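Local coordinates for proximal thread matrix protein 1 (PDB 4CN9), which is a collagen-binding matrix protein of the mussel byssus that carries two von Willebrand factor type A domains and binds zinc, at residues F101-F106 with K127-M132; I56-D61 with D79-L84; N278-I283 with G323-V328; N288-G291 with Q296-V299; N409-S412 with Y416-T419. All blocks are in the same frame, centred on the assembly; numbering follows the deposited sequence.

Contact 1. Residues F101-F106 with K127-M132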
# COMPACT_ATOMS: atom_id res chain seq x y z
N PHE A 101 -21.52 7.79 2.36
CA PHE A 101 -21.34 6.37 2.53
C PHE A 101 -22.23 5.64 1.53
O PHE A 101 -23.38 6.01 1.34
CB PHE A 101 -21.79 6.01 3.94
CG PHE A 101 -21.09 4.86 4.52
CD1 PHE A 101 -21.55 3.57 4.28
CD2 PHE A 101 -19.99 5.04 5.32
CE1 PHE A 101 -20.91 2.48 4.82
CE2 PHE A 101 -19.34 3.94 5.87
CZ PHE A 101 -19.80 2.67 5.63
N GLY A 102 -21.68 4.60 0.89
CA GLY A 102 -22.44 3.72 0.02
C GLY A 102 -22.04 2.26 0.20
O GLY A 102 -20.95 1.95 0.67
N VAL A 103 -22.93 1.35 -0.19
CA VAL A 103 -22.66 -0.06 -0.04
C VAL A 103 -23.03 -0.80 -1.30
O VAL A 103 -24.11 -0.62 -1.86
CB VAL A 103 -23.44 -0.67 1.12
CG1 VAL A 103 -23.21 -2.17 1.18
CG2 VAL A 103 -23.04 -0.01 2.43
N VAL A 104 -22.10 -1.65 -1.73
CA VAL A 104 -22.24 -2.46 -2.92
C VAL A 104 -22.05 -3.92 -2.55
O VAL A 104 -21.03 -4.29 -1.95
CB VAL A 104 -21.16 -2.04 -3.93
CG1 VAL A 104 -21.10 -3.01 -5.10
CG2 VAL A 104 -21.41 -0.61 -4.39
N GLN A 105 -23.05 -4.74 -2.87
CA GLN A 105 -22.99 -6.18 -2.61
C GLN A 105 -22.39 -6.89 -3.81
O GLN A 105 -22.63 -6.51 -4.96
CB GLN A 105 -24.38 -6.76 -2.33
CG GLN A 105 -25.12 -6.12 -1.18
CD GLN A 105 -26.65 -6.37 -1.20
OE1 GLN A 105 -27.44 -5.45 -1.03
NE2 GLN A 105 -27.04 -7.62 -1.40
N PHE A 106 -21.60 -7.93 -3.56
CA PHE A 106 -20.99 -8.68 -4.66
C PHE A 106 -20.85 -10.16 -4.30
O PHE A 106 -20.53 -10.51 -3.15
CB PHE A 106 -19.62 -8.09 -5.02
CG PHE A 106 -18.50 -8.57 -4.12
CD1 PHE A 106 -18.23 -7.92 -2.92
CD2 PHE A 106 -17.74 -9.68 -4.46
CE1 PHE A 106 -17.22 -8.37 -2.07
CE2 PHE A 106 -16.73 -10.14 -3.62
CZ PHE A 106 -16.47 -9.49 -2.43
N LYS A 127 -29.94 2.38 8.76
CA LYS A 127 -31.17 1.72 8.37
C LYS A 127 -31.03 1.10 6.98
O LYS A 127 -31.47 -0.03 6.74
CB LYS A 127 -32.32 2.74 8.38
CG LYS A 127 -33.64 2.24 7.83
CD LYS A 127 -34.37 1.33 8.80
CE LYS A 127 -35.80 1.03 8.31
NZ LYS A 127 -36.37 -0.19 8.95
N GLY A 128 -30.41 1.83 6.06
CA GLY A 128 -30.10 1.28 4.75
C GLY A 128 -29.31 -0.00 4.85
O GLY A 128 -29.61 -0.98 4.18
N ILE A 129 -28.28 -0.01 5.70
CA ILE A 129 -27.45 -1.20 5.90
C ILE A 129 -28.30 -2.36 6.45
O ILE A 129 -28.23 -3.50 5.97
CB ILE A 129 -26.29 -0.89 6.85
CG1 ILE A 129 -25.28 0.05 6.17
CG2 ILE A 129 -25.61 -2.17 7.31
CD1 ILE A 129 -24.37 0.76 7.13
N GLN A 130 -29.11 -2.05 7.46
CA GLN A 130 -29.96 -3.06 8.08
C GLN A 130 -30.94 -3.68 7.06
O GLN A 130 -31.22 -4.89 7.10
CB GLN A 130 -30.74 -2.47 9.26
CG GLN A 130 -31.52 -3.51 10.04
CD GLN A 130 -30.65 -4.67 10.48
OE1 GLN A 130 -29.53 -4.48 10.93
NE2 GLN A 130 -31.16 -5.89 10.33
N ASP A 131 -31.43 -2.86 6.15
CA ASP A 131 -32.44 -3.28 5.19
C ASP A 131 -31.88 -4.03 3.99
O ASP A 131 -32.63 -4.50 3.15
CB ASP A 131 -33.22 -2.07 4.67
CG ASP A 131 -34.19 -1.51 5.68
OD1 ASP A 131 -34.50 -2.22 6.67
OD2 ASP A 131 -34.64 -0.37 5.49
N MET A 132 -30.56 -4.14 3.90
CA MET A 132 -29.95 -4.87 2.79
C MET A 132 -30.37 -6.32 2.80
O MET A 132 -30.40 -6.95 3.85
CB MET A 132 -28.42 -4.86 2.88
CG MET A 132 -27.75 -3.55 2.64
SD MET A 132 -26.01 -3.71 3.15
CE MET A 132 -25.47 -4.93 1.95
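Met132 folds its thioether against two side chains of the strand, Val103 and Gln105, and supplies most of the apolar contact. Its chain runs out from the backbone and turns at the sulfur (chi3 64°), which brings the methyl CE back over the strand. Met132 CE lies 3.6 Å from Val103 CG1, while SD also approaches that branch. The other methyl of Val103 faces the helix, with CG2 4.4 Å from Ile129 CG1. Segment 101-106 belongs to a strand of the central sheet of the first von Willebrand factor type A domain, a Rossmann-like alpha/beta fold, and segment 127-132 is the end of a helix packed on that sheet together with the turn that follows. Gln105 and Met132 run past each other in opposite directions, and Met132 CE meets the aliphatic Gln105 CG at 3.4 Å and the amide oxygen OE1 at 3.6 Å. The amide nitrogen NE2 is used elsewhere, hydrogen-bonded to the Asp62 carboxylate and the Val133 carbonyl oxygen. An alanine in place of Gln105 would remove both the aliphatic cover and the amide, and would probably leave the Met132 methyl less confined and Asp62 without this donor.

Contact 2. Residues I56-D61 with D79-L84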
# COMPACT_ATOMS: atom_id res chain seq x y z
N ILE A 56 -17.03 7.03 1.12
CA ILE A 56 -16.66 5.69 1.52
C ILE A 56 -17.61 4.66 0.90
O ILE A 56 -18.82 4.77 1.03
CB ILE A 56 -16.68 5.53 3.05
CG1 ILE A 56 -15.75 6.57 3.71
CG2 ILE A 56 -16.26 4.14 3.44
CD1 ILE A 56 -16.27 7.11 5.02
N ILE A 57 -17.05 3.69 0.19
CA ILE A 57 -17.79 2.58 -0.36
C ILE A 57 -17.37 1.30 0.33
O ILE A 57 -16.19 0.96 0.37
CB ILE A 57 -17.54 2.43 -1.87
CG1 ILE A 57 -17.93 3.72 -2.60
CG2 ILE A 57 -18.29 1.22 -2.42
CD1 ILE A 57 -19.43 4.01 -2.59
N VAL A 58 -18.34 0.60 0.89
CA VAL A 58 -18.11 -0.76 1.37
C VAL A 58 -18.56 -1.78 0.33
O VAL A 58 -19.68 -1.74 -0.15
CB VAL A 58 -18.85 -1.03 2.71
CG1 VAL A 58 -18.68 -2.48 3.13
CG2 VAL A 58 -18.34 -0.08 3.78
N LEU A 59 -17.64 -2.68 -0.01
CA LEU A 59 -17.88 -3.79 -0.93
C LEU A 59 -18.09 -5.04 -0.08
O LEU A 59 -17.17 -5.53 0.58
CB LEU A 59 -16.66 -3.93 -1.85
CG LEU A 59 -16.73 -4.55 -3.25
CD1 LEU A 59 -18.00 -4.22 -4.02
CD2 LEU A 59 -15.50 -4.07 -4.01
N PHE A 60 -19.33 -5.51 -0.08
CA PHE A 60 -19.88 -6.42 0.91
C PHE A 60 -20.14 -7.76 0.22
O PHE A 60 -21.03 -7.85 -0.63
CB PHE A 60 -21.20 -5.76 1.39
CG PHE A 60 -21.90 -6.47 2.52
CD1 PHE A 60 -22.58 -7.67 2.32
CD2 PHE A 60 -21.94 -5.88 3.78
CE1 PHE A 60 -23.25 -8.28 3.36
CE2 PHE A 60 -22.61 -6.49 4.83
CZ PHE A 60 -23.27 -7.68 4.63
N ASP A 61 -19.35 -8.79 0.55
CA ASP A 61 -19.50 -10.16 0.01
C ASP A 61 -20.87 -10.71 0.42
O ASP A 61 -21.16 -10.78 1.62
CB ASP A 61 -18.35 -11.01 0.56
CG ASP A 61 -18.31 -12.46 0.03
OD1 ASP A 61 -19.36 -13.08 -0.26
OD2 ASP A 61 -17.19 -12.99 -0.07
N ASP A 79 -23.57 -5.07 11.37
CA ASP A 79 -23.25 -4.32 12.58
C ASP A 79 -21.87 -3.69 12.48
O ASP A 79 -21.67 -2.53 12.87
CB ASP A 79 -23.35 -5.24 13.80
CG ASP A 79 -24.79 -5.61 14.13
OD1 ASP A 79 -25.71 -4.98 13.57
OD2 ASP A 79 -25.02 -6.52 14.95
N PHE A 80 -20.92 -4.44 11.94
CA PHE A 80 -19.58 -3.91 11.74
C PHE A 80 -19.63 -2.67 10.85
O PHE A 80 -18.96 -1.68 11.13
CB PHE A 80 -18.67 -4.99 11.14
CG PHE A 80 -17.28 -4.52 10.86
CD1 PHE A 80 -16.38 -4.37 11.90
CD2 PHE A 80 -16.88 -4.22 9.58
CE1 PHE A 80 -15.09 -3.94 11.65
CE2 PHE A 80 -15.60 -3.77 9.33
CZ PHE A 80 -14.70 -3.64 10.37
N VAL A 81 -20.43 -2.71 9.78
CA VAL A 81 -20.49 -1.60 8.84
C VAL A 81 -21.17 -0.39 9.49
O VAL A 81 -20.78 0.75 9.27
CB VAL A 81 -21.20 -2.00 7.53
CG1 VAL A 81 -21.32 -0.81 6.59
CG2 VAL A 81 -20.45 -3.14 6.86
N LYS A 82 -22.19 -0.66 10.31
CA LYS A 82 -22.82 0.39 11.10
C LYS A 82 -21.81 1.09 12.00
O LYS A 82 -21.85 2.31 12.16
CB LYS A 82 -23.94 -0.19 11.95
CG LYS A 82 -25.14 -0.60 11.17
CD LYS A 82 -26.24 -1.12 12.10
CE LYS A 82 -27.37 -1.70 11.29
NZ LYS A 82 -28.35 -2.43 12.14
N GLU A 83 -20.92 0.32 12.60
CA GLU A 83 -19.91 0.89 13.48
C GLU A 83 -18.93 1.78 12.70
O GLU A 83 -18.49 2.81 13.21
CB GLU A 83 -19.18 -0.24 14.22
CG GLU A 83 -20.10 -0.92 15.23
CD GLU A 83 -19.59 -2.27 15.69
OE1 GLU A 83 -18.42 -2.58 15.44
OE2 GLU A 83 -20.37 -3.02 16.30
N LEU A 84 -18.61 1.38 11.47
CA LEU A 84 -17.80 2.22 10.58
C LEU A 84 -18.47 3.56 10.34
O LEU A 84 -17.83 4.61 10.45
CB LEU A 84 -17.61 1.52 9.23
CG LEU A 84 -16.81 0.22 9.28
CD1 LEU A 84 -16.81 -0.48 7.93
CD2 LEU A 84 -15.39 0.51 9.75
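Val81 and Val58 meet where a helix packs on the parallel part of the sheet in the first von Willebrand factor type A domain, a Rossmann-like fold. Helix segment 79-84 runs nearly antiparallel to strand segment 56-61, at 171°, with the two axes 11.0 Å apart, and both valines send CB at the opposing element. Each has CG1 trans to its own backbone N (chi1 175° for Val58 and 177° for Val81). Since the two side chains slide past one another in opposite senses, unlike branches pair: Val58 CG2 lies 4.2 Å from Val81 CG1, and Val58 CG1 is equally far from Val81 CG2. These methyl pairs are loose van der Waals contacts. Val58 CG2 also reaches the next helical turn, where Leu84 CD1 is 4.4 Å away. Phe101 from the neighbouring strand touches both valines, and Leu84 continues onto helix 234-241, extending the apolar layer. The strand ends at Asp61, seen to bind zinc in a structure of this protein but not in this model; its OD1 is hydrogen-bonded to Ser63. One step before it, Phe60 presents the edge of its ring to the helix, with CD2 4.4 Å from Val81 CG2.

Contact 3. Residues N278-I283 with G323-V328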
# COMPACT_ATOMS: atom_id res chain seq x y z
N ASN A 278 23.80 7.11 -11.04
CA ASN A 278 23.17 8.29 -11.60
C ASN A 278 21.67 8.28 -11.33
O ASN A 278 21.07 9.32 -11.09
CB ASN A 278 23.42 8.40 -13.11
CG ASN A 278 24.87 8.74 -13.44
OD1 ASN A 278 25.69 9.03 -12.57
ND2 ASN A 278 25.19 8.72 -14.73
N PHE A 279 21.06 7.09 -11.37
CA PHE A 279 19.64 6.96 -11.08
C PHE A 279 19.35 7.44 -9.66
O PHE A 279 18.46 8.24 -9.43
CB PHE A 279 19.23 5.50 -11.31
CG PHE A 279 17.81 5.16 -10.94
CD1 PHE A 279 16.76 5.51 -11.75
CD2 PHE A 279 17.54 4.41 -9.81
CE1 PHE A 279 15.46 5.17 -11.43
CE2 PHE A 279 16.24 4.06 -9.48
CZ PHE A 279 15.21 4.43 -10.29
N MET A 280 20.15 6.99 -8.70
CA MET A 280 19.96 7.40 -7.31
C MET A 280 20.23 8.89 -7.09
O MET A 280 19.49 9.56 -6.37
CB MET A 280 20.83 6.53 -6.40
CG MET A 280 20.38 5.09 -6.44
SD MET A 280 21.32 3.98 -5.41
CE MET A 280 22.96 4.15 -6.11
N LYS A 281 21.29 9.41 -7.71
CA LYS A 281 21.58 10.84 -7.65
C LYS A 281 20.45 11.68 -8.25
O LYS A 281 20.12 12.74 -7.72
CB LYS A 281 22.92 11.14 -8.34
CG LYS A 281 24.10 10.67 -7.54
CD LYS A 281 25.30 10.32 -8.40
CE LYS A 281 25.64 11.44 -9.35
NZ LYS A 281 26.72 11.10 -10.31
N ASP A 282 19.85 11.22 -9.35
CA ASP A 282 18.73 11.92 -9.96
C ASP A 282 17.52 11.98 -9.02
O ASP A 282 16.83 12.99 -8.95
CB ASP A 282 18.34 11.30 -11.31
CG ASP A 282 19.37 11.58 -12.41
OD1 ASP A 282 20.28 12.40 -12.18
OD2 ASP A 282 19.27 10.97 -13.50
N ILE A 283 17.31 10.91 -8.27
CA ILE A 283 16.24 10.87 -7.28
C ILE A 283 16.48 11.88 -6.18
O ILE A 283 15.58 12.62 -5.78
CB ILE A 283 16.09 9.44 -6.70
CG1 ILE A 283 15.53 8.54 -7.80
CG2 ILE A 283 15.19 9.43 -5.46
CD1 ILE A 283 15.56 7.09 -7.46
N GLY A 323 27.86 13.10 -4.07
CA GLY A 323 29.27 12.74 -4.11
C GLY A 323 29.55 11.51 -3.26
O GLY A 323 30.42 10.71 -3.59
N ALA A 324 28.81 11.33 -2.17
CA ALA A 324 29.00 10.14 -1.34
C ALA A 324 28.52 8.89 -2.09
O ALA A 324 29.16 7.83 -2.03
CB ALA A 324 28.27 10.29 -0.01
N ILE A 325 27.40 9.02 -2.79
CA ILE A 325 26.90 7.91 -3.60
C ILE A 325 27.94 7.49 -4.64
O ILE A 325 28.20 6.29 -4.85
CB ILE A 325 25.58 8.30 -4.30
CG1 ILE A 325 24.44 8.29 -3.27
CG2 ILE A 325 25.27 7.35 -5.44
CD1 ILE A 325 23.21 9.00 -3.71
N ASP A 326 28.59 8.48 -5.25
CA ASP A 326 29.54 8.22 -6.32
C ASP A 326 30.84 7.55 -5.86
O ASP A 326 31.49 6.85 -6.65
CB ASP A 326 29.86 9.52 -7.04
CG ASP A 326 28.99 9.74 -8.26
OD1 ASP A 326 28.42 8.75 -8.76
OD2 ASP A 326 28.86 10.89 -8.70
N LYS A 327 31.21 7.76 -4.60
CA LYS A 327 32.40 7.15 -4.04
C LYS A 327 32.24 5.67 -3.69
O LYS A 327 33.23 4.97 -3.43
CB LYS A 327 32.83 7.91 -2.78
CG LYS A 327 33.57 9.21 -3.05
CD LYS A 327 34.08 9.85 -1.76
CE LYS A 327 34.00 11.37 -1.83
NZ LYS A 327 34.33 12.04 -0.54
N VAL A 328 31.02 5.17 -3.67
CA VAL A 328 30.78 3.78 -3.27
C VAL A 328 31.37 2.80 -4.29
O VAL A 328 31.11 2.91 -5.48
CB VAL A 328 29.28 3.52 -3.05
CG1 VAL A 328 29.01 2.03 -2.81
CG2 VAL A 328 28.80 4.33 -1.87
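Two neighbouring helices on one side of the sheet in the second von Willebrand factor type A domain, a Rossmann-like alpha/beta fold, meet through Lys281, Ile325, Met280 and Asp326. Segments 278-283 and 323-327 are almost antiparallel, at 167°, and their axes come within 9.7 Å. Toward the sheet the contact is apolar. Ile325 has CG2 trans to its backbone N, which turns this methyl to the other helix; it lies 4.0 Å from Met280 CE and 4.1 Å from Lys281 CG. Met280 crosses the isoleucine at a slant and continues onto Phe257 and Phe259 of the sheet. Farther out, the contact becomes ionic. The Lys281 chain bends at chi3 (52°) and lifts its ammonium group to the carboxylate of Asp326, the two side chains crossing nearly at right angles. Lys281 NZ also donates to Asn278 OD1, one turn earlier, at 3.2 Å. Gln274 NE2 bonds to both Asn278 OD1 and Asp326 OD1, tying the acceptors together. A methionine in place of Lys281 would keep an aliphatic chain but no ammonium group, and would probably leave the Asp326 carboxylate without its cationic partner across the helices. In the salt bridge, Lys281 NZ stands 2.7 Å from Asp326 OD2, on the syn side of that oxygen and 16° out of the carboxylate plane.

Contact 4. Residues N288-G291 with Q296-V299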
# COMPACT_ATOMS: atom_id res chain seq x y z
N ASN A 288 13.11 18.72 -2.46
CA ASN A 288 13.21 20.17 -2.37
C ASN A 288 14.37 20.60 -1.49
O ASN A 288 15.07 21.56 -1.80
CB ASN A 288 11.91 20.74 -1.81
CG ASN A 288 11.95 22.26 -1.69
OD1 ASN A 288 12.10 22.95 -2.69
ND2 ASN A 288 11.84 22.77 -0.46
N LYS A 289 14.59 19.87 -0.40
CA LYS A 289 15.59 20.25 0.58
C LYS A 289 16.07 19.04 1.35
O LYS A 289 15.26 18.28 1.88
CB LYS A 289 15.04 21.27 1.58
CG LYS A 289 16.12 21.80 2.52
CD LYS A 289 15.71 23.05 3.28
CE LYS A 289 14.67 22.76 4.34
NZ LYS A 289 14.05 24.02 4.87
N THR A 290 17.38 18.87 1.43
CA THR A 290 17.95 17.74 2.15
C THR A 290 18.47 18.16 3.51
O THR A 290 18.74 19.35 3.75
CB THR A 290 19.08 17.09 1.35
OG1 THR A 290 20.06 18.07 0.99
CG2 THR A 290 18.52 16.45 0.08
N GLY A 291 18.60 17.19 4.40
CA GLY A 291 19.09 17.43 5.74
C GLY A 291 18.00 17.34 6.79
O GLY A 291 16.88 16.92 6.50
N GLN A 296 16.35 13.35 4.51
CA GLN A 296 17.64 12.76 4.83
C GLN A 296 17.79 11.49 4.03
O GLN A 296 16.80 10.80 3.77
CB GLN A 296 17.72 12.49 6.32
CG GLN A 296 17.82 13.76 7.13
CD GLN A 296 18.12 13.52 8.59
OE1 GLN A 296 18.99 14.18 9.16
NE2 GLN A 296 17.40 12.59 9.20
N PHE A 297 19.02 11.20 3.61
CA PHE A 297 19.30 10.02 2.81
C PHE A 297 20.36 9.13 3.48
O PHE A 297 21.20 9.61 4.20
CB PHE A 297 19.81 10.43 1.43
CG PHE A 297 18.72 10.89 0.50
CD1 PHE A 297 18.00 9.98 -0.24
CD2 PHE A 297 18.43 12.23 0.37
CE1 PHE A 297 16.99 10.40 -1.10
CE2 PHE A 297 17.43 12.65 -0.50
CZ PHE A 297 16.71 11.74 -1.22
N ALA A 298 20.30 7.83 3.21
CA ALA A 298 21.31 6.89 3.67
C ALA A 298 21.55 5.87 2.55
O ALA A 298 20.69 5.68 1.68
CB ALA A 298 20.83 6.18 4.94
N VAL A 299 22.72 5.25 2.56
CA VAL A 299 23.03 4.17 1.62
C VAL A 299 23.54 2.92 2.34
O VAL A 299 24.45 2.98 3.19
CB VAL A 299 24.09 4.61 0.58
CG1 VAL A 299 24.70 3.39 -0.12
CG2 VAL A 299 23.47 5.56 -0.43
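The backbones of Gly291 and Gln296 approach to 5.0 Å between their CA atoms, where an irregular connection turns back on the strand that follows it. Gly291 has a phi of 107°, and at its backbone angles a side chain would press on the carbonyl oxygen of Thr290, a strain glycine avoids. Its carbonyl faces the aliphatic part of Gln296, with Gly291 O 3.4 Å from Gln296 CG. The chain is extended beyond CG and carries the amide past the glycine, where OE1 accepts from Lys313 and NE2 donates to Asp254. Thr290 meets Phe297 at about a right angle, its CG2 in the plane of the ring at the edge, 4.0 Å from Phe297 CE2, while OG1 is hydrogen-bonded to the backbone oxygen of Ser316. Phe297 also makes an edge-to-face pair with Phe287 and touches Ile321 of helix 318-327. The contact belongs to the link from helix 272-285 to strand 295-302, where that strand begins in the sheet of the second von Willebrand factor type A domain. The meeting is thus van der Waals, methyl on ring edge and carbonyl oxygen on methylene, while polar ends of Thr290 and Gln296 tie connection and strand to other parts of the domain.

Contact 5. Residues N409-S412 with Y416-T419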
# COMPACT_ATOMS: atom_id res chain seq x y z
N ASN A 409 7.84 -10.01 -2.63
CA ASN A 409 7.86 -10.26 -1.20
C ASN A 409 8.30 -9.06 -0.36
O ASN A 409 7.77 -8.84 0.73
CB ASN A 409 8.77 -11.44 -0.84
CG ASN A 409 8.22 -12.77 -1.32
OD1 ASN A 409 7.06 -12.87 -1.73
ND2 ASN A 409 9.05 -13.80 -1.26
N ILE A 410 9.28 -8.31 -0.83
CA ILE A 410 9.82 -7.25 -0.00
C ILE A 410 9.08 -5.94 -0.13
O ILE A 410 9.06 -5.17 0.80
CB ILE A 410 11.34 -6.99 -0.22
CG1 ILE A 410 11.59 -6.31 -1.54
CG2 ILE A 410 12.14 -8.29 -0.11
CD1 ILE A 410 13.01 -5.75 -1.65
N ALA A 411 8.50 -5.66 -1.29
CA ALA A 411 7.84 -4.37 -1.51
C ALA A 411 6.57 -4.24 -0.68
O ALA A 411 5.97 -5.24 -0.28
CB ALA A 411 7.52 -4.18 -2.97
N SER A 412 6.16 -3.00 -0.44
CA SER A 412 4.96 -2.70 0.33
C SER A 412 3.71 -2.99 -0.49
O SER A 412 2.60 -3.11 0.04
CB SER A 412 4.97 -1.23 0.80
OG SER A 412 5.88 -1.02 1.87
N TYR A 416 4.56 -1.25 -6.28
CA TYR A 416 5.82 -0.59 -5.96
C TYR A 416 7.01 -1.45 -6.39
O TYR A 416 8.13 -1.24 -5.92
CB TYR A 416 5.96 -0.29 -4.47
CG TYR A 416 4.81 0.49 -3.81
CD1 TYR A 416 3.79 1.06 -4.57
CD2 TYR A 416 4.76 0.62 -2.44
CE1 TYR A 416 2.74 1.75 -3.95
CE2 TYR A 416 3.73 1.32 -1.82
CZ TYR A 416 2.73 1.88 -2.57
OH TYR A 416 1.71 2.53 -1.92
N VAL A 417 6.74 -2.40 -7.27
CA VAL A 417 7.73 -3.28 -7.88
C VAL A 417 8.00 -2.86 -9.34
O VAL A 417 7.07 -2.70 -10.13
CB VAL A 417 7.23 -4.75 -7.90
CG1 VAL A 417 8.14 -5.64 -8.77
CG2 VAL A 417 7.14 -5.30 -6.51
N PHE A 418 9.27 -2.72 -9.68
CA PHE A 418 9.66 -2.26 -11.00
C PHE A 418 10.75 -3.18 -11.54
O PHE A 418 11.61 -3.63 -10.79
CB PHE A 418 10.20 -0.84 -10.95
CG PHE A 418 9.21 0.17 -10.45
CD1 PHE A 418 9.07 0.41 -9.10
CD2 PHE A 418 8.41 0.85 -11.35
CE1 PHE A 418 8.14 1.34 -8.64
CE2 PHE A 418 7.48 1.77 -10.90
CZ PHE A 418 7.35 2.02 -9.55
N THR A 419 10.69 -3.45 -12.85
CA THR A 419 11.70 -4.27 -13.52
C THR A 419 12.10 -3.61 -14.84
O THR A 419 11.27 -2.98 -15.51
CB THR A 419 11.21 -5.73 -13.79
OG1 THR A 419 10.10 -5.71 -14.70
CG2 THR A 419 10.78 -6.44 -12.52
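Tyr416 and Ser412 meet across the short turn that leads from helix 404-410 to strand 417-420, the last step of a beta-alpha-beta unit in the second von Willebrand factor type A domain. At its root, Tyr416 CB lies 4.5 Å from the CB of Ala411, the residue at which the chain leaves helical geometry. CG is trans to the carbonyl carbon (chi1 -54°), and this rotation swings the ring to Ser412. On that flank Tyr416 CD2 comes within 3.7 Å of Ser412 CB and Tyr416 CE2 within 3.9 Å; the approach is oblique to the ring. Farther round, the tyrosine side chain also packs on Met217 from a loop of the first domain and on Leu436 of helix 430-437. Ser412 turns its hydroxyl to another task, for OG is hydrogen-bonded to the backbone N of Ile393. The first residue of the strand, Val417, completes the apolar group: Val417 CG2, trans to its own carbonyl carbon, is 3.7 Å from Ala411 CB. Ala411 in addition touches Ala395 on the adjoining strand 391-398, so its methyl sits among residues of two strands. The chemistry implies a mixed hold on the turn: apolar carbon contacts join helix end to strand, while the Ser412 OG bond to Ile393 N ties the turn to the neighbouring strand.

Overall arrangement
Contacts 1 and 2 form one continuous region of the first domain: their strands are neighbours in its sheet, their centres lie about 8 Å apart, and Ile129 packs on Val81. Both are buried and mainly apolar. Contacts 3, 4 and 5 belong to the second domain. Contact 3, alone in being only partly buried, adds a salt bridge to its apolar layer, and it touches contact 4 through Ile325 and Val299. Contacts 4 and 5, both buried, reach the same sheet at different strands; each joins the approach to a strand with the strand itself by van der Waals contacts, while polar groups bond elsewhere. Contacts 1 and 3 stand about 53 Å apart between centres, on opposite sides of the chain's centre.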